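Local coordinates for scaffolding protein (Clostridium cellulolyticum, PDB 1G43), which probably anchors the cellulosome to cellulose, being the family IIIa carbohydrate-binding domain of its scaffolding protein, at residues Pro35-Gln49 / Asp92-Leu106. Residues are numbered along the deposited sequence; the frame is centred on the assembly and turned at random.
With CA (calcium ion), chain B; ZN (zinc ion), chain C.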
ATOM      1  N   PRO A  35      18.985  -2.849   8.210  1.00 38.71           N
ATOM      2  CA  PRO A  35      17.638  -3.307   8.558  1.00 37.69           C
ATOM      3  C   PRO A  35      16.711  -2.156   8.757  1.00 36.31           C
ATOM      4  O   PRO A  35      17.134  -1.025   9.060  1.00 33.67           O
ATOM      5  CB  PRO A  35      17.837  -4.106   9.856  1.00 38.94           C
ATOM      6  CG  PRO A  35      19.263  -4.654   9.708  1.00 39.11           C
ATOM      7  CD  PRO A  35      19.975  -3.381   9.166  1.00 39.02           C
ATOM      8  N   ILE A  36      15.435  -2.453   8.537  1.00 34.37           N
ATOM      9  CA  ILE A  36      14.407  -1.462   8.713  1.00 31.80           C
ATOM     10  C   ILE A  36      13.294  -2.091   9.506  1.00 31.25           C
ATOM     11  O   ILE A  36      12.877  -3.228   9.261  1.00 30.74           O
ATOM     12  CB  ILE A  36      13.905  -0.938   7.386  1.00 31.02           C
ATOM     13  CG1 ILE A  36      14.832   0.168   6.911  1.00 30.77           C
ATOM     14  CG2 ILE A  36      12.501  -0.437   7.528  1.00 30.97           C
ATOM     15  CD1 ILE A  36      14.431   0.741   5.603  1.00 30.54           C
ATOM     16  N   ASN A  37      12.849  -1.329  10.492  1.00 30.17           N
ATOM     17  CA  ASN A  37      11.800  -1.768  11.363  1.00 30.79           C
ATOM     18  C   ASN A  37      10.447  -1.614  10.688  1.00 29.21           C
ATOM     19  O   ASN A  37       9.936  -0.506  10.553  1.00 27.70           O
ATOM     20  CB  ASN A  37      11.841  -0.939  12.630  1.00 31.84           C
ATOM     21  CG  ASN A  37      10.905  -1.456  13.668  1.00 33.40           C
ATOM     22  OD1 ASN A  37      10.683  -0.793  14.677  1.00 36.08           O
ATOM     23  ND2 ASN A  37      10.342  -2.656  13.439  1.00 33.48           N
ATOM     24  N   LEU A  38       9.869  -2.731  10.279  1.00 29.10           N
ATOM     25  CA  LEU A  38       8.574  -2.702   9.622  1.00 28.89           C
ATOM     26  C   LEU A  38       7.582  -1.797  10.337  1.00 29.56           C
ATOM     27  O   LEU A  38       6.642  -1.277   9.726  1.00 30.18           O
ATOM     28  CB  LEU A  38       8.030  -4.113   9.507  1.00 28.75           C
ATOM     29  CG  LEU A  38       8.944  -4.937   8.623  1.00 29.14           C
ATOM     30  CD1 LEU A  38       8.382  -6.343   8.528  1.00 30.99           C
ATOM     31  CD2 LEU A  38       9.066  -4.299   7.232  1.00 28.65           C
ATOM     32  N   ALA A  39       7.799  -1.567  11.622  1.00 28.96           N
ATOM     33  CA  ALA A  39       6.910  -0.672  12.361  1.00 29.68           C
ATOM     34  C   ALA A  39       6.917   0.747  11.767  1.00 28.96           C
ATOM     35  O   ALA A  39       5.928   1.476  11.844  1.00 29.70           O
ATOM     36  CB  ALA A  39       7.338  -0.614  13.826  1.00 29.31           C
ATOM     37  N   ASP A  40       8.054   1.126  11.187  1.00 29.65           N
ATOM     38  CA  ASP A  40       8.281   2.452  10.604  1.00 29.98           C
ATOM     39  C   ASP A  40       7.832   2.601   9.163  1.00 28.90           C
ATOM     40  O   ASP A  40       7.843   3.702   8.608  1.00 29.31           O
ATOM     41  CB  ASP A  40       9.776   2.790  10.650  1.00 32.92           C
ATOM     42  CG  ASP A  40      10.314   2.920  12.069  1.00 35.08           C
ATOM     43  OD1 ASP A  40       9.724   3.687  12.857  1.00 35.72           O
ATOM     44  OD2 ASP A  40      11.340   2.266  12.383  1.00 37.39           O
ATOM     45  N   LEU A  41       7.435   1.498   8.551  1.00 27.69           N
ATOM     46  CA  LEU A  41       7.038   1.532   7.161  1.00 25.86           C
ATOM     47  C   LEU A  41       5.549   1.772   6.934  1.00 25.84           C
ATOM     48  O   LEU A  41       4.734   0.980   7.366  1.00 25.29           O
ATOM     49  CB  LEU A  41       7.456   0.217   6.515  1.00 25.05           C
ATOM     50  CG  LEU A  41       7.188  -0.041   5.033  1.00 26.11           C
ATOM     51  CD1 LEU A  41       7.964   0.958   4.170  1.00 24.52           C
ATOM     52  CD2 LEU A  41       7.607  -1.454   4.716  1.00 25.45           C
ATOM     53  N   LYS A  42       5.204   2.879   6.278  1.00 26.03           N
ATOM     54  CA  LYS A  42       3.812   3.168   5.921  1.00 26.61           C
ATOM     55  C   LYS A  42       3.694   3.171   4.389  1.00 27.16           C
ATOM     56  O   LYS A  42       4.643   3.496   3.670  1.00 27.58           O
ATOM     57  CB  LYS A  42       3.336   4.519   6.445  1.00 27.32           C
ATOM     58  CG  LYS A  42       3.237   4.618   7.957  1.00 30.40           C
ATOM     59  CD  LYS A  42       2.366   3.533   8.510  1.00 32.28           C
ATOM     60  CE  LYS A  42       2.263   3.671  10.012  1.00 36.64           C
ATOM     61  NZ  LYS A  42       3.564   3.478  10.694  1.00 37.14           N
ATOM     62  N   LEU A  43       2.529   2.785   3.897  1.00 25.60           N
ATOM     63  CA  LEU A  43       2.276   2.758   2.472  1.00 24.45           C
ATOM     64  C   LEU A  43       0.943   3.482   2.267  1.00 23.44           C
ATOM     65  O   LEU A  43       0.026   3.350   3.088  1.00 23.82           O
ATOM     66  CB  LEU A  43       2.217   1.300   1.988  1.00 24.00           C
ATOM     67  CG  LEU A  43       3.570   0.587   1.913  1.00 25.26           C
ATOM     68  CD1 LEU A  43       3.409  -0.913   1.952  1.00 24.48           C
ATOM     69  CD2 LEU A  43       4.291   1.011   0.642  1.00 25.71           C
ATOM     70  N   ARG A  44       0.841   4.256   1.191  1.00 20.40           N
ATOM     71  CA  ARG A  44      -0.377   4.990   0.896  1.00 21.16           C
ATOM     72  C   ARG A  44      -0.917   4.785  -0.520  1.00 21.91           C
ATOM     73  O   ARG A  44      -0.155   4.699  -1.488  1.00 20.74           O
ATOM     74  CB  ARG A  44      -0.152   6.474   1.102  1.00 22.25           C
ATOM     75  CG  ARG A  44       0.166   6.874   2.509  1.00 24.71           C
ATOM     76  CD  ARG A  44       0.203   8.370   2.560  1.00 25.65           C
ATOM     77  NE  ARG A  44       0.276   8.870   3.911  1.00 30.92           N
ATOM     78  CZ  ARG A  44       0.605  10.125   4.200  1.00 34.44           C
ATOM     79  NH1 ARG A  44       0.874  10.971   3.217  1.00 35.44           N
ATOM     80  NH2 ARG A  44       0.687  10.529   5.462  1.00 36.61           N
ATOM     81  N   TYR A  45      -2.242   4.738  -0.636  1.00 22.08           N
ATOM     82  CA  TYR A  45      -2.922   4.537  -1.927  1.00 21.21           C
ATOM     83  C   TYR A  45      -4.033   5.575  -2.029  1.00 19.47           C
ATOM     84  O   TYR A  45      -5.020   5.485  -1.317  1.00 19.25           O
ATOM     85  CB  TYR A  45      -3.529   3.131  -1.996  1.00 19.93           C
ATOM     86  CG  TYR A  45      -4.193   2.802  -3.325  1.00 19.82           C
ATOM     87  CD1 TYR A  45      -3.466   2.251  -4.363  1.00 17.67           C
ATOM     88  CD2 TYR A  45      -5.532   3.099  -3.551  1.00 19.78           C
ATOM     89  CE1 TYR A  45      -4.050   2.008  -5.608  1.00 20.17           C
ATOM     90  CE2 TYR A  45      -6.133   2.857  -4.795  1.00 20.15           C
ATOM     91  CZ  TYR A  45      -5.375   2.316  -5.821  1.00 20.22           C
ATOM     92  OH  TYR A  45      -5.917   2.126  -7.069  1.00 22.42           O
ATOM     93  N   TYR A  46      -3.885   6.522  -2.940  1.00 18.37           N
ATOM     94  CA  TYR A  46      -4.853   7.604  -3.085  1.00 18.69           C
ATOM     95  C   TYR A  46      -6.036   7.356  -4.033  1.00 20.03           C
ATOM     96  O   TYR A  46      -5.858   6.872  -5.131  1.00 22.00           O
ATOM     97  CB  TYR A  46      -4.100   8.869  -3.471  1.00 19.46           C
ATOM     98  CG  TYR A  46      -3.158   9.373  -2.384  1.00 20.62           C
ATOM     99  CD1 TYR A  46      -1.899   8.797  -2.184  1.00 21.76           C
ATOM    100  CD2 TYR A  46      -3.534  10.425  -1.563  1.00 21.81           C
ATOM    101  CE1 TYR A  46      -1.033   9.269  -1.192  1.00 21.47           C
ATOM    102  CE2 TYR A  46      -2.691  10.903  -0.567  1.00 23.03           C
ATOM    103  CZ  TYR A  46      -1.437  10.327  -0.386  1.00 23.78           C
ATOM    104  OH  TYR A  46      -0.610  10.843   0.591  1.00 26.13           O
ATOM    105  N   TYR A  47      -7.245   7.710  -3.613  1.00 19.44           N
ATOM    106  CA  TYR A  47      -8.431   7.472  -4.437  1.00 19.38           C
ATOM    107  C   TYR A  47      -9.564   8.447  -4.196  1.00 20.27           C
ATOM    108  O   TYR A  47      -9.500   9.279  -3.280  1.00 20.55           O
ATOM    109  CB  TYR A  47      -8.979   6.071  -4.162  1.00 19.25           C
ATOM    110  CG  TYR A  47      -9.438   5.878  -2.725  1.00 17.80           C
ATOM    111  CD1 TYR A  47      -8.512   5.774  -1.695  1.00 18.17           C
ATOM    112  CD2 TYR A  47     -10.792   5.812  -2.393  1.00 19.09           C
ATOM    113  CE1 TYR A  47      -8.897   5.605  -0.379  1.00 15.55           C
ATOM    114  CE2 TYR A  47     -11.205   5.641  -1.060  1.00 16.96           C
ATOM    115  CZ  TYR A  47     -10.234   5.533  -0.059  1.00 17.17           C
ATOM    116  OH  TYR A  47     -10.563   5.308   1.244  1.00 16.30           O
ATOM    117  N   THR A  48     -10.603   8.346  -5.035  1.00 19.61           N
ATOM    118  CA  THR A  48     -11.793   9.165  -4.861  1.00 19.79           C
ATOM    119  C   THR A  48     -12.863   8.232  -4.327  1.00 19.57           C
ATOM    120  O   THR A  48     -13.171   7.195  -4.905  1.00 21.90           O
ATOM    121  CB  THR A  48     -12.282   9.881  -6.161  1.00 20.46           C
ATOM    122  OG1 THR A  48     -12.253   8.982  -7.272  1.00 20.30           O
ATOM    123  CG2 THR A  48     -11.411  11.132  -6.440  1.00 22.34           C
ATOM    124  N   GLN A  49     -13.395   8.606  -3.185  1.00 19.97           N
ATOM    125  CA  GLN A  49     -14.400   7.849  -2.461  1.00 21.25           C
ATOM    126  C   GLN A  49     -15.680   7.527  -3.271  1.00 21.07           C
ATOM    127  O   GLN A  49     -16.248   6.454  -3.146  1.00 19.66           O
ATOM    128  CB  GLN A  49     -14.740   8.662  -1.204  1.00 23.01           C
ATOM    129  CG  GLN A  49     -15.325   7.870  -0.084  1.00 24.94           C
ATOM    130  CD  GLN A  49     -15.482   8.687   1.188  1.00 25.28           C
ATOM    131  OE1 GLN A  49     -16.128   9.738   1.206  1.00 23.66           O
ATOM    132  NE2 GLN A  49     -14.894   8.193   2.264  1.00 26.43           N
ATOM    133  N   ASP A  92      -9.529  12.304  -2.827  1.00 21.95           N
ATOM    134  CA  ASP A  92     -10.123  12.913  -1.648  1.00 21.67           C
ATOM    135  C   ASP A  92      -9.891  12.078  -0.380  1.00 21.37           C
ATOM    136  O   ASP A  92     -10.209  12.527   0.716  1.00 22.02           O
ATOM    137  CB  ASP A  92     -11.621  13.217  -1.822  1.00 20.63           C
ATOM    138  CG  ASP A  92     -12.429  12.030  -2.317  1.00 20.48           C
ATOM    139  OD1 ASP A  92     -12.331  10.937  -1.752  1.00 23.15           O
ATOM    140  OD2 ASP A  92     -13.189  12.201  -3.272  1.00 22.80           O
ATOM    141  N   HIS A  93      -9.340  10.873  -0.532  1.00 20.42           N
ATOM    142  CA  HIS A  93      -9.025  10.017   0.614  1.00 20.11           C
ATOM    143  C   HIS A  93      -7.836   9.132   0.278  1.00 20.06           C
ATOM    144  O   HIS A  93      -7.408   9.059  -0.872  1.00 22.36           O
ATOM    145  CB  HIS A  93     -10.206   9.114   1.011  1.00 18.28           C
ATOM    146  CG  HIS A  93     -11.360   9.853   1.595  1.00 18.93           C
ATOM    147  ND1 HIS A  93     -12.315  10.476   0.821  1.00 19.51           N
ATOM    148  CD2 HIS A  93     -11.690  10.108   2.881  1.00 19.94           C
ATOM    149  CE1 HIS A  93     -13.184  11.082   1.604  1.00 18.99           C
ATOM    150  NE2 HIS A  93     -12.829  10.873   2.861  1.00 19.20           N
ATOM    151  N   TYR A  94      -7.305   8.439   1.270  1.00 19.07           N
ATOM    152  CA  TYR A  94      -6.202   7.571   0.985  1.00 18.83           C
ATOM    153  C   TYR A  94      -6.129   6.410   1.939  1.00 19.02           C
ATOM    154  O   TYR A  94      -6.454   6.536   3.109  1.00 19.71           O
ATOM    155  CB  TYR A  94      -4.883   8.356   0.980  1.00 19.46           C
ATOM    156  CG  TYR A  94      -4.361   8.857   2.327  1.00 23.92           C
ATOM    157  CD1 TYR A  94      -3.495   8.075   3.105  1.00 24.63           C
ATOM    158  CD2 TYR A  94      -4.665  10.146   2.785  1.00 23.74           C
ATOM    159  CE1 TYR A  94      -2.939   8.562   4.288  1.00 25.48           C
ATOM    160  CE2 TYR A  94      -4.114  10.640   3.968  1.00 26.10           C
ATOM    161  CZ  TYR A  94      -3.257   9.846   4.707  1.00 26.29           C
ATOM    162  OH  TYR A  94      -2.734  10.329   5.870  1.00 28.04           O
ATOM    163  N   LEU A  95      -5.737   5.260   1.420  1.00 17.65           N
ATOM    164  CA  LEU A  95      -5.564   4.089   2.248  1.00 18.82           C
ATOM    165  C   LEU A  95      -4.171   4.205   2.836  1.00 18.80           C
ATOM    166  O   LEU A  95      -3.260   4.621   2.150  1.00 20.17           O
ATOM    167  CB  LEU A  95      -5.631   2.809   1.403  1.00 17.18           C
ATOM    168  CG  LEU A  95      -4.978   1.541   1.980  1.00 16.85           C
ATOM    169  CD1 LEU A  95      -5.544   1.161   3.353  1.00 13.44           C
ATOM    170  CD2 LEU A  95      -5.165   0.425   0.983  1.00 15.67           C
ATOM    171  N   GLU A  96      -4.011   3.876   4.107  1.00 19.39           N
ATOM    172  CA  GLU A  96      -2.686   3.875   4.690  1.00 20.19           C
ATOM    173  C   GLU A  96      -2.456   2.497   5.251  1.00 19.81           C
ATOM    174  O   GLU A  96      -3.172   2.066   6.138  1.00 18.76           O
ATOM    175  CB  GLU A  96      -2.517   4.895   5.804  1.00 20.54           C
ATOM    176  CG  GLU A  96      -1.092   4.876   6.344  1.00 24.31           C
ATOM    177  CD  GLU A  96      -0.832   5.965   7.356  1.00 26.74           C
ATOM    178  OE1 GLU A  96      -1.368   5.873   8.478  1.00 29.21           O
ATOM    179  OE2 GLU A  96      -0.106   6.918   7.020  1.00 28.14           O
ATOM    180  N   VAL A  97      -1.468   1.797   4.707  1.00 20.71           N
ATOM    181  CA  VAL A  97      -1.138   0.463   5.177  1.00 21.10           C
ATOM    182  C   VAL A  97       0.011   0.552   6.177  1.00 23.65           C
ATOM    183  O   VAL A  97       1.017   1.223   5.926  1.00 25.66           O
ATOM    184  CB  VAL A  97      -0.749  -0.452   4.000  1.00 21.04           C
ATOM    185  CG1 VAL A  97      -0.442  -1.837   4.498  1.00 21.63           C
ATOM    186  CG2 VAL A  97      -1.880  -0.526   3.006  1.00 19.31           C
ATOM    187  N   ALA A  98      -0.132  -0.098   7.320  1.00 24.56           N
ATOM    188  CA  ALA A  98       0.920  -0.065   8.329  1.00 25.54           C
ATOM    189  C   ALA A  98       1.087  -1.449   8.905  1.00 26.88           C
ATOM    190  O   ALA A  98       0.296  -2.325   8.614  1.00 27.25           O
ATOM    191  CB  ALA A  98       0.559   0.895   9.422  1.00 24.22           C
ATOM    192  N   LEU A  99       2.118  -1.646   9.720  1.00 28.18           N
ATOM    193  CA  LEU A  99       2.369  -2.943  10.347  1.00 28.40           C
ATOM    194  C   LEU A  99       2.555  -2.769  11.855  1.00 30.29           C
ATOM    195  O   LEU A  99       3.110  -1.770  12.309  1.00 30.19           O
ATOM    196  CB  LEU A  99       3.597  -3.620   9.735  1.00 28.37           C
ATOM    197  CG  LEU A  99       3.527  -3.923   8.233  1.00 28.18           C
ATOM    198  CD1 LEU A  99       4.131  -2.780   7.467  1.00 28.29           C
ATOM    199  CD2 LEU A  99       4.281  -5.179   7.908  1.00 27.47           C
ATOM    200  N   ASN A 100       2.069  -3.731  12.636  1.00 32.40           N
ATOM    201  CA  ASN A 100       2.173  -3.641  14.094  1.00 35.14           C
ATOM    202  C   ASN A 100       3.626  -3.565  14.607  1.00 35.64           C
ATOM    203  O   ASN A 100       4.590  -3.895  13.917  1.00 35.23           O
ATOM    204  CB  ASN A 100       1.460  -4.823  14.762  1.00 35.72           C
ATOM    205  CG  ASN A 100      -0.021  -4.914  14.388  1.00 38.14           C
ATOM    206  OD1 ASN A 100      -0.716  -3.889  14.283  1.00 37.88           O
ATOM    207  ND2 ASN A 100      -0.520  -6.158  14.203  1.00 37.13           N
ATOM    208  N   SER A 101       3.753  -3.137  15.850  1.00 37.41           N
ATOM    209  CA  SER A 101       5.048  -2.953  16.488  1.00 39.15           C
ATOM    210  C   SER A 101       6.001  -4.146  16.418  1.00 38.89           C
ATOM    211  O   SER A 101       7.226  -3.975  16.403  1.00 39.02           O
ATOM    212  CB  SER A 101       4.819  -2.562  17.947  1.00 40.34           C
ATOM    213  OG  SER A 101       4.124  -3.600  18.639  1.00 43.91           O
ATOM    214  N   ASP A 102       5.454  -5.354  16.356  1.00 39.37           N
ATOM    215  CA  ASP A 102       6.304  -6.529  16.323  1.00 38.64           C
ATOM    216  C   ASP A 102       6.358  -7.250  14.990  1.00 38.51           C
ATOM    217  O   ASP A 102       6.730  -8.431  14.925  1.00 39.44           O
ATOM    218  CB  ASP A 102       5.885  -7.492  17.452  1.00 40.84           C
ATOM    219  CG  ASP A 102       4.451  -8.003  17.300  1.00 41.77           C
ATOM    220  OD1 ASP A 102       3.557  -7.274  16.758  1.00 42.73           O
ATOM    221  OD2 ASP A 102       4.216  -9.145  17.741  1.00 42.32           O
ATOM    222  N   ALA A 103       5.990  -6.560  13.913  1.00 37.16           N
ATOM    223  CA  ALA A 103       6.024  -7.187  12.601  1.00 34.60           C
ATOM    224  C   ALA A 103       7.402  -7.816  12.377  1.00 34.63           C
ATOM    225  O   ALA A 103       7.515  -8.928  11.831  1.00 33.50           O
ATOM    226  CB  ALA A 103       5.742  -6.148  11.527  1.00 36.39           C
ATOM    227  N   GLY A 104       8.448  -7.109  12.810  1.00 34.55           N
ATOM    228  CA  GLY A 104       9.812  -7.601  12.627  1.00 34.15           C
ATOM    229  C   GLY A 104      10.724  -6.579  11.968  1.00 33.59           C
ATOM    230  O   GLY A 104      10.403  -5.391  11.896  1.00 33.02           O
ATOM    231  N   SER A 105      11.885  -7.016  11.498  1.00 33.47           N
ATOM    232  CA  SER A 105      12.802  -6.074  10.852  1.00 32.38           C
ATOM    233  C   SER A 105      13.115  -6.613   9.468  1.00 31.98           C
ATOM    234  O   SER A 105      13.345  -7.805   9.290  1.00 30.62           O
ATOM    235  CB  SER A 105      14.095  -5.920  11.670  1.00 33.24           C
ATOM    236  OG  SER A 105      14.544  -4.558  11.708  1.00 33.01           O
ATOM    237  N   LEU A 106      13.081  -5.734   8.479  1.00 33.72           N
ATOM    238  CA  LEU A 106      13.364  -6.149   7.118  1.00 33.97           C
ATOM    239  C   LEU A 106      14.863  -5.980   6.933  1.00 34.43           C
ATOM    240  O   LEU A 106      15.404  -4.890   7.059  1.00 35.36           O
ATOM    241  CB  LEU A 106      12.593  -5.290   6.133  1.00 32.75           C
ATOM    242  CG  LEU A 106      12.717  -5.649   4.647  1.00 33.21           C
ATOM    243  CD1 LEU A 106      12.080  -7.039   4.351  1.00 32.66           C
ATOM    244  CD2 LEU A 106      12.040  -4.568   3.839  1.00 31.11           C
TER
HETATM  245 CA    CA B 200     -13.275   6.787  -7.293  1.00 20.04          CA
HETATM  246 ZN    ZN C 201     -13.831  11.245   4.528  1.00 24.50          ZN
HETATM  247  O   HOH W   1       4.128   0.421   9.879  1.00 23.49           O
HETATM  248  O   HOH W   2     -12.662   4.319  -6.203  1.00 13.77           O
HETATM  249  O   HOH W   3     -15.227  11.726   4.583  1.00 31.06           O
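Leu43 and Val97 form a hydrogen-bonded pair between antiparallel strands 41-47 and 93-99 and pack side by side on the inner face, their CB atoms 4.0 Å apart. Tyr45 and Leu95 repeat the pairing two residues on. All four side chains are buried and point into the sandwich, where Phe26 and Ile22 of strand 18-30 meet Leu43 and Tyr45.

The other face of the ladder is more polar and partly exposed at Arg44, Tyr94 and Glu96. The backbone puts Tyr94 CB over one face of the Tyr46 ring, 3.8 Å from its centroid; chi1 of 71°, with CG between the backbone N and the carbonyl carbon, then runs the Tyr94 ring alongside, slid so far that the rings barely overlap. Arg44 stretches obliquely across Tyr94, NE 3.3 Å from CE1, while its NH1 donates to Tyr46 OH. The loose element is Glu96 OE2 at the guanidinium edge, 3.7 Å from Arg44 NE, a long salt bridge.

A second short ladder, 36-37 with 105-106, lies beyond intervening loops, its register shifted by two. Here Leu38 sets CB against Ala103 CB (3.7 Å) and CD2 against Leu106 CB, and Gly104 O accepts from both Leu38 N and Asn37 ND2, which arrive from opposite faces of its carbonyl plane.

Toward the calcium, Asp92 and His93 both face Tyr47, a classic beta bulge in which their two N-H groups share Tyr47 O. Asp92 OD1 takes Gln49 N on its syn lone pair at 2.9 Å and His93 ND1 on the anti side, well out of the carboxylate plane, at 2.6 Å. That grip orients the imidazole, whose NE2 binds zinc at 2.0 Å, while the Gln49 amide stacks on one ring face (planes 27° apart). Next door, Thr48 gives O and OG1 to the calcium site completed by Asp50, Asp127, Asn130 and Asp131, as expected of the calcium-bearing antiparallel beta-sandwich of family 3 cellulose-binding modules.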